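Local coordinates for protein hydrolase (Thermus thermophilus, PDB 1UFO) that is of unconfirmed function but has the alpha/beta hydrolase fold and probably works as a serine-type hydrolase, at residues Glu6-Ala11 and Val15-Pro20; Leu175-Gly180 and Glu192-Ala197. All coordinates share one frame; numbering follows the deposited sequence.

Contact 1. Residues Glu6-Ala11 and Val15-Pro20; sequences ERLTLA and VLARIP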
# COMPACT_ATOMS: atom_id res chain seq x y z
N GLU A 6 24.56 2.52 -16.73
CA GLU A 6 25.99 2.63 -16.68
C GLU A 6 26.56 2.15 -15.38
O GLU A 6 25.81 1.91 -14.41
CB GLU A 6 26.49 4.05 -16.95
CG GLU A 6 25.76 5.19 -16.37
CD GLU A 6 26.31 6.50 -16.96
OE1 GLU A 6 25.74 7.07 -17.94
OE2 GLU A 6 27.32 6.96 -16.46
N ARG A 7 27.87 1.95 -15.38
CA ARG A 7 28.59 1.55 -14.17
C ARG A 7 29.35 2.76 -13.66
O ARG A 7 30.11 3.39 -14.44
CB ARG A 7 29.59 0.40 -14.45
CG ARG A 7 28.99 -0.87 -15.11
CD ARG A 7 28.12 -1.76 -14.11
NE ARG A 7 29.01 -2.29 -13.13
CZ ARG A 7 29.42 -3.54 -13.07
NH1 ARG A 7 30.28 -3.84 -12.13
NH2 ARG A 7 28.90 -4.49 -13.86
N LEU A 8 29.13 3.12 -12.40
CA LEU A 8 29.81 4.26 -11.78
C LEU A 8 30.69 3.71 -10.70
O LEU A 8 30.59 2.53 -10.35
CB LEU A 8 28.79 5.14 -11.10
CG LEU A 8 27.68 5.62 -12.00
CD1 LEU A 8 26.72 6.45 -11.19
CD2 LEU A 8 28.30 6.50 -13.13
N THR A 9 31.55 4.57 -10.17
CA THR A 9 32.37 4.24 -9.02
C THR A 9 31.97 5.18 -7.90
O THR A 9 32.04 6.39 -8.06
CB THR A 9 33.90 4.41 -9.31
OG1 THR A 9 34.27 3.50 -10.36
CG2 THR A 9 34.72 4.05 -7.99
N LEU A 10 31.50 4.60 -6.75
CA LEU A 10 31.08 5.41 -5.61
C LEU A 10 31.65 4.78 -4.38
O LEU A 10 31.50 3.59 -4.20
CB LEU A 10 29.57 5.39 -5.51
CG LEU A 10 28.85 6.17 -6.59
CD1 LEU A 10 27.34 5.75 -6.56
CD2 LEU A 10 28.98 7.63 -6.28
N ALA A 11 32.37 5.57 -3.59
CA ALA A 11 32.97 5.10 -2.33
C ALA A 11 33.85 3.90 -2.63
O ALA A 11 34.00 2.95 -1.82
CB ALA A 11 31.84 4.75 -1.37
N VAL A 15 29.20 0.51 -9.00
CA VAL A 15 27.75 0.60 -8.80
C VAL A 15 26.98 0.61 -10.12
O VAL A 15 27.25 1.46 -10.98
CB VAL A 15 27.47 1.89 -8.01
CG1 VAL A 15 26.01 1.99 -7.66
CG2 VAL A 15 28.23 1.86 -6.69
N LEU A 16 26.03 -0.33 -10.31
CA LEU A 16 25.17 -0.31 -11.49
C LEU A 16 24.19 0.85 -11.33
O LEU A 16 23.53 1.05 -10.28
CB LEU A 16 24.44 -1.64 -11.60
CG LEU A 16 23.45 -1.75 -12.74
CD1 LEU A 16 24.22 -1.73 -13.99
CD2 LEU A 16 22.65 -3.12 -12.66
N ALA A 17 24.05 1.64 -12.36
CA ALA A 17 23.14 2.77 -12.30
C ALA A 17 22.16 2.82 -13.46
O ALA A 17 22.55 2.58 -14.62
CB ALA A 17 23.91 4.10 -12.27
N ARG A 18 20.90 3.08 -13.17
CA ARG A 18 19.92 3.26 -14.24
C ARG A 18 19.55 4.72 -14.12
O ARG A 18 18.89 5.19 -13.18
CB ARG A 18 18.70 2.37 -14.00
CG ARG A 18 17.77 2.34 -15.16
CD ARG A 18 18.04 1.12 -16.13
NE ARG A 18 16.92 1.03 -17.07
CZ ARG A 18 15.64 1.00 -16.66
NH1 ARG A 18 15.39 1.01 -15.33
NH2 ARG A 18 14.62 1.07 -17.55
N ILE A 19 20.02 5.48 -15.11
CA ILE A 19 19.93 6.94 -15.03
C ILE A 19 18.95 7.59 -15.98
O ILE A 19 19.15 7.55 -17.21
CB ILE A 19 21.35 7.54 -15.26
CG1 ILE A 19 22.34 6.90 -14.27
CG2 ILE A 19 21.26 9.09 -15.18
CD1 ILE A 19 23.88 7.50 -14.34
N PRO A 20 17.91 8.24 -15.45
CA PRO A 20 16.93 8.88 -16.36
C PRO A 20 17.53 10.21 -16.80
O PRO A 20 18.40 10.78 -16.12
CB PRO A 20 15.68 9.06 -15.50
CG PRO A 20 16.26 9.23 -14.08
CD PRO A 20 17.52 8.36 -14.03
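Leu-10 and Val-15 meet almost at a right angle, the CB and CD1 of Leu-10 both touching Val-15 CG2. On the same face of the hairpin, Leu-8 CD1 rests 3.8 Å from the methyl of Ala-17, CB, and Ile-19 CD1 closes the row at 4.4 Å from Leu-8 CD1. Helix 77-103 packs on Leu-8 and Leu-10, while Leu-55 of the next strand touches Leu-10, Val-15 and Ala-17.

Beneath this layer the backbones form two antiparallel hydrogen-bonded pairs. Leu-8 N reaches Val-15 O at 2.9 Å and Val-15 N returns to Leu-8 O, both nearly straight; Glu-6 and Ala-17 exchange a second pair, with Ala-17 N 2.7 Å from Glu-6 O. Between them, Arg-7 and Leu-16 are the non-hydrogen-bonded pair on the other face, where Arg-7 CD lies 3.9 Å from Leu-16 CD1 and the bent chain carries the guanidinium on to Glu-64 and Ser-14.

At the edge, Glu-6 CG sits between backbone N and carbonyl carbon (chi1 41°) and lies 3.6 Å from Ile-19 CD1, while OE1 forms a salt bridge with Arg-4. Replaced by alanine, Glu-6 would probably leave Arg-4 without this carboxylate and uncover Ile-19 CD1. In this N-terminal beta hairpin, ending the alpha/beta hydrolase sheet, main-chain bonds set the register, apolar side chains pack on one face, and charged groups find partners outside the two segments.

Contact 2. Residues Leu175-Gly180 and Glu192-Ala197; sequences LLHLHG and EKTLEA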
# COMPACT_ATOMS: atom_id res chain seq x y z
N LEU A 175 8.88 4.72 6.38
CA LEU A 175 9.24 3.34 6.15
C LEU A 175 8.03 2.54 5.76
O LEU A 175 7.04 2.50 6.47
CB LEU A 175 9.86 2.73 7.45
CG LEU A 175 10.06 1.20 7.52
CD1 LEU A 175 11.04 0.86 6.45
CD2 LEU A 175 10.61 0.80 8.84
N LEU A 176 8.14 1.89 4.60
CA LEU A 176 7.01 1.04 4.13
C LEU A 176 7.48 -0.38 3.98
O LEU A 176 8.47 -0.61 3.29
CB LEU A 176 6.48 1.52 2.73
CG LEU A 176 5.56 0.56 2.04
CD1 LEU A 176 4.29 0.44 2.96
CD2 LEU A 176 5.19 1.12 0.67
N HIS A 177 6.82 -1.32 4.65
CA HIS A 177 7.15 -2.75 4.49
C HIS A 177 6.13 -3.29 3.48
O HIS A 177 4.93 -3.06 3.60
CB HIS A 177 7.04 -3.53 5.81
CG HIS A 177 8.34 -3.80 6.47
ND1 HIS A 177 9.11 -4.91 6.15
CD2 HIS A 177 9.07 -3.09 7.39
CE1 HIS A 177 10.25 -4.87 6.85
NE2 HIS A 177 10.24 -3.77 7.60
N LEU A 178 6.63 -3.98 2.44
CA LEU A 178 5.75 -4.55 1.41
C LEU A 178 5.97 -6.06 1.51
O LEU A 178 7.13 -6.53 1.53
CB LEU A 178 6.15 -4.06 -0.02
CG LEU A 178 6.09 -2.53 -0.07
CD1 LEU A 178 7.51 -1.88 0.08
CD2 LEU A 178 5.50 -2.13 -1.47
N HIS A 179 4.89 -6.84 1.60
CA HIS A 179 5.05 -8.28 1.84
C HIS A 179 3.95 -9.09 1.17
O HIS A 179 2.91 -8.57 0.81
CB HIS A 179 4.89 -8.52 3.35
CG HIS A 179 5.84 -9.50 3.94
ND1 HIS A 179 7.11 -9.12 4.35
CD2 HIS A 179 5.75 -10.84 4.19
CE1 HIS A 179 7.77 -10.18 4.82
NE2 HIS A 179 6.96 -11.24 4.74
N GLY A 180 4.25 -10.39 1.02
CA GLY A 180 3.25 -11.31 0.46
C GLY A 180 2.71 -12.14 1.62
O GLY A 180 3.45 -12.62 2.47
N GLU A 192 5.24 -8.25 10.78
CA GLU A 192 4.33 -7.57 11.71
C GLU A 192 5.06 -7.26 13.09
O GLU A 192 4.84 -6.18 13.68
CB GLU A 192 3.10 -8.51 11.93
CG GLU A 192 2.19 -8.49 10.69
CD GLU A 192 1.06 -9.62 10.67
OE1 GLU A 192 1.28 -10.80 11.12
OE2 GLU A 192 -0.05 -9.35 10.16
N LYS A 193 5.92 -8.19 13.49
CA LYS A 193 6.70 -8.04 14.74
C LYS A 193 7.63 -6.85 14.56
O LYS A 193 7.89 -6.08 15.51
CB LYS A 193 7.52 -9.28 14.97
CG LYS A 193 8.39 -9.32 16.21
CD LYS A 193 9.21 -10.56 16.04
CE LYS A 193 10.47 -10.57 16.79
NZ LYS A 193 10.15 -10.81 18.22
N THR A 194 8.13 -6.69 13.33
CA THR A 194 8.99 -5.50 13.11
C THR A 194 8.22 -4.18 13.34
O THR A 194 8.65 -3.24 14.04
CB THR A 194 9.51 -5.54 11.65
OG1 THR A 194 10.35 -6.68 11.51
CG2 THR A 194 10.35 -4.31 11.28
N LEU A 195 7.04 -4.08 12.71
CA LEU A 195 6.27 -2.88 12.82
C LEU A 195 5.77 -2.64 14.23
O LEU A 195 5.72 -1.55 14.64
CB LEU A 195 5.10 -2.92 11.84
CG LEU A 195 5.33 -2.15 10.52
CD1 LEU A 195 6.56 -2.48 9.79
CD2 LEU A 195 4.17 -2.49 9.68
N GLU A 196 5.43 -3.69 14.95
CA GLU A 196 4.94 -3.51 16.30
C GLU A 196 6.08 -3.04 17.21
O GLU A 196 5.86 -2.21 18.11
CB GLU A 196 4.35 -4.83 16.82
CG GLU A 196 3.79 -4.59 18.28
CD GLU A 196 2.87 -3.32 18.38
OE1 GLU A 196 1.91 -3.23 17.59
OE2 GLU A 196 3.11 -2.41 19.23
N ALA A 197 7.32 -3.48 16.94
CA ALA A 197 8.44 -3.05 17.76
C ALA A 197 8.72 -1.59 17.50
O ALA A 197 9.13 -0.83 18.40
CB ALA A 197 9.70 -3.90 17.51
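His-177 on strand 175-180 and Leu-195 on helix 188-198 form the closest pair of CA atoms, 8.4 Å apart, a gap filled by side chains; no hydrogen bond crosses it.

Side chains from both sides meet in the gap. Leu-195 bends its end toward the strand, slides past His-177 in the opposite direction and brings one methyl, CD1, obliquely to the ring, 3.5 Å from His-177 CD2 and 4.0 Å from His-177 CG. That same methyl also lies 4.1 Å from His-177 CB, so it sits alongside both CB and the near part of the ring. Farther along, the Thr-194 methyl comes in across the ring's far end, with CG2 3.7 Å from His-177 NE2.

Thr-194 is oriented by its own torsion: with OG1 beside the backbone N (chi1 -65°), CG2 falls anti to that N and is turned to the strand. OG1 bonds to Arg-190 O in the preceding turn, and to Gly-139 N and Ser-138 OG. His-177 NE2 in turn is hydrogen-bonded to His-120 NE2, the two rings meeting at about 30° between their planes. Met-191 of the same helix also touches His-177, and Leu-195 packs on Glu-213 of the second subunit.

Helix 188-198 of the beta-alpha-beta unit 175-180, 188-198, 207-212 thus packs on strand 175-180 of this alpha/beta hydrolase fold. Two methyls lie against the imidazole, whose NE2 is satisfied by His-120; because such a bond needs one NE2 bearing hydrogen and one without, the two rings are unlikely both to be fully charged.

From the N terminus, the chain first closes contact 1, a tight hairpin whose segments 6-11 and 15-20 are separated by three residues. It then builds the middle of the sheet before contact 2 joins strand 175-180 to helix 188-198 over a longer connection of eleven residues, part of it helical. The two closures follow in series and neither encloses nor crosses the other. Both reach the same mixed sheet, on opposite sides of the chain's centre, with nearest atoms about 17 Å apart. Contact 1 ties one of the two outermost strands, 3-10, to its neighbour; contact 2 fixes the first half of a beta-alpha-beta unit leading to strand 207-212, holding a covering helix to that sheet.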